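Local coordinates for oligopeptide-binding protein oppA (Lactococcus lactis, PDB 3DRF) that binds oligopeptides in a voluminous cavity and serves the OppABCDF ABC transporter in their uptake, at residues A[41-46]-A[449-454]. Numbering follows the deposited sequence. Where two conformers were deposited one is given.
Sequences SDSPMK and EFNSWV
Ser43 OG donates a short hydrogen bond of 2.5 Å to Glu449 OE2, which it meets on the anti side, 26° out of the carboxylate plane. OG stands anti to the carbonyl carbon of Ser43 (chi1 -69°), and this turn also brings it 3.4 Å from CB of Phe450. Glu449 is the N-cap of helix 450-458. Its chain, bent at chi2 (-89°), folds back over the first turn, where OE1 takes the N-H of Ser452 and OE2 that of Asn451. OE2 thus has two donors on one face, and the helix end would probably help to stabilise its negative charge. Beside this tight knot, Asn451 ND2 gives a nearly straight bond of 3.1 Å to Pro44 O, on a lone pair and within its own amide plane. A venus fly-trap receptor is built of two lobes; here the loop following strand 34-40, of the five-stranded mixed sheet, meets a helix whose Phe450, Trp453 and Val454 pack on the bound peptide. Water mediates too: one molecule joins Ser43 OG to Phe450 N, and a second donates to both Pro44 O and Asn451 OD1, so the two ends of the Asn451 amide are held, ND2 directly and OD1 through water. The looser, exposed side belongs to Lys46, whose chain passes that of Asn451 heading the opposite way and touches it through methylene groups alone, CD lying 3.4 Å from OD1.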
loop_
_atom_site.group_PDB
_atom_site.type_symbol
_atom_site.label_atom_id
_atom_site.label_comp_id
_atom_site.label_asym_id
_atom_site.label_seq_id
_atom_site.Cartn_x
_atom_site.Cartn_y
_atom_site.Cartn_z
ATOM N N SER A 41 -4.053 -10.665 11.459
ATOM C CA SER A 41 -5.104 -10.402 10.514
ATOM C C SER A 41 -6.394 -11.068 10.962
ATOM O O SER A 41 -6.397 -12.207 11.243
ATOM C CB SER A 41 -4.705 -10.962 9.126
ATOM O OG SER A 41 -5.744 -10.758 8.178
ATOM N N ASP A 42 -7.462 -10.308 10.973
ATOM C CA ASP A 42 -8.791 -10.843 11.246
ATOM C C ASP A 42 -9.485 -11.439 9.987
ATOM O O ASP A 42 -10.451 -12.124 10.091
ATOM C CB ASP A 42 -9.681 -9.767 11.925
ATOM C CG ASP A 42 -9.235 -9.488 13.375
ATOM O OD1 ASP A 42 -8.864 -10.422 13.991
ATOM O OD2 ASP A 42 -9.176 -8.356 13.778
ATOM N N SER A 43 -8.940 -11.144 8.828
ATOM C CA SER A 43 -9.419 -11.738 7.575
ATOM C C SER A 43 -8.507 -12.864 7.071
ATOM O O SER A 43 -7.345 -12.865 7.312
ATOM C CB SER A 43 -9.461 -10.668 6.476
ATOM O OG SER A 43 -10.470 -9.719 6.713
ATOM N N PRO A 44 -9.057 -13.793 6.320
ATOM C CA PRO A 44 -8.251 -14.845 5.706
ATOM C C PRO A 44 -7.158 -14.258 4.795
ATOM O O PRO A 44 -7.335 -13.280 4.110
ATOM C CB PRO A 44 -9.282 -15.640 4.866
ATOM C CG PRO A 44 -10.567 -15.345 5.459
ATOM C CD PRO A 44 -10.487 -13.952 6.041
ATOM N N MET A 45 -6.030 -14.948 4.781
ATOM C CA MET A 45 -4.952 -14.661 3.858
ATOM C C MET A 45 -5.444 -14.804 2.401
ATOM O O MET A 45 -6.175 -15.672 2.087
ATOM C CB MET A 45 -3.868 -15.721 4.157
ATOM C CG MET A 45 -2.659 -15.556 3.309
ATOM S SD MET A 45 -1.454 -16.873 3.550
ATOM C CE MET A 45 -2.265 -18.319 2.741
ATOM N N LYS A 46 -5.004 -13.923 1.551
ATOM C CA LYS A 46 -5.281 -13.985 0.102
ATOM C C LYS A 46 -3.943 -14.237 -0.576
ATOM O O LYS A 46 -3.219 -13.345 -0.916
ATOM C CB LYS A 46 -5.900 -12.680 -0.397
ATOM C CG LYS A 46 -7.278 -12.476 0.090
ATOM C CD LYS A 46 -7.807 -11.172 -0.437
ATOM C CE LYS A 46 -7.707 -11.016 -2.008
ATOM N NZ LYS A 46 -8.498 -11.984 -2.668
ATOM N N GLU A 449 -15.752 -6.110 6.901
ATOM C CA GLU A 449 -14.610 -7.063 6.822
ATOM C C GLU A 449 -13.593 -6.606 5.723
ATOM O O GLU A 449 -13.960 -6.095 4.695
ATOM C CB GLU A 449 -15.168 -8.479 6.519
ATOM C CG GLU A 449 -14.101 -9.603 6.481
ATOM C CD GLU A 449 -13.476 -9.810 5.109
ATOM O OE1 GLU A 449 -14.146 -9.566 4.117
ATOM O OE2 GLU A 449 -12.344 -10.227 5.085
ATOM N N PHE A 450 -12.330 -6.795 6.030
ATOM C CA PHE A 450 -11.251 -6.219 5.217
ATOM C C PHE A 450 -11.211 -6.651 3.722
ATOM O O PHE A 450 -11.159 -5.833 2.875
ATOM C CB PHE A 450 -9.898 -6.459 5.873
ATOM C CG PHE A 450 -8.723 -5.936 5.050
ATOM C CD1 PHE A 450 -8.464 -4.570 4.895
ATOM C CD2 PHE A 450 -7.882 -6.816 4.433
ATOM C CE1 PHE A 450 -7.352 -4.136 4.125
ATOM C CE2 PHE A 450 -6.787 -6.378 3.698
ATOM C CZ PHE A 450 -6.534 -5.047 3.545
ATOM N N ASN A 451 -11.260 -7.958 3.461
ATOM C CA ASN A 451 -11.220 -8.418 2.068
ATOM C C ASN A 451 -12.435 -7.887 1.279
ATOM O O ASN A 451 -12.273 -7.480 0.180
ATOM C CB ASN A 451 -11.110 -9.970 1.985
ATOM C CG ASN A 451 -9.786 -10.522 2.522
ATOM O OD1 ASN A 451 -8.776 -9.881 2.530
ATOM N ND2 ASN A 451 -9.839 -11.760 2.975
ATOM N N SER A 452 -13.600 -7.878 1.899
ATOM C CA SER A 452 -14.811 -7.306 1.296
ATOM C C SER A 452 -14.618 -5.818 0.982
ATOM O O SER A 452 -14.980 -5.340 -0.099
ATOM C CB SER A 452 -16.005 -7.487 2.236
ATOM O OG SER A 452 -16.393 -8.847 2.322
ATOM N N TRP A 453 -14.033 -5.106 1.925
ATOM C CA TRP A 453 -13.785 -3.657 1.757
ATOM C C TRP A 453 -12.843 -3.399 0.565
ATOM O O TRP A 453 -13.080 -2.561 -0.218
ATOM C CB TRP A 453 -13.197 -3.096 3.034
ATOM C CG TRP A 453 -12.844 -1.589 2.957
ATOM C CD1 TRP A 453 -13.657 -0.549 3.203
ATOM C CD2 TRP A 453 -11.589 -1.055 2.618
ATOM N NE1 TRP A 453 -12.987 0.613 3.044
ATOM C CE2 TRP A 453 -11.697 0.344 2.687
ATOM C CE3 TRP A 453 -10.362 -1.623 2.286
ATOM C CZ2 TRP A 453 -10.628 1.202 2.395
ATOM C CZ3 TRP A 453 -9.301 -0.782 2.018
ATOM C CH2 TRP A 453 -9.441 0.633 2.087
ATOM N N VAL A 454 -11.787 -4.183 0.457
ATOM C CA VAL A 454 -10.843 -4.038 -0.652
ATOM C C VAL A 454 -11.582 -4.249 -1.990
ATOM O O VAL A 454 -11.425 -3.472 -2.905
ATOM C CB VAL A 454 -9.611 -4.997 -0.561
ATOM C CG1 VAL A 454 -8.704 -4.822 -1.827
ATOM C CG2 VAL A 454 -8.776 -4.685 0.692
HETATM O O HOH W 1 -11.578 -8.093 8.629
HETATM O O HOH W 2 -6.472 -10.553 3.925
#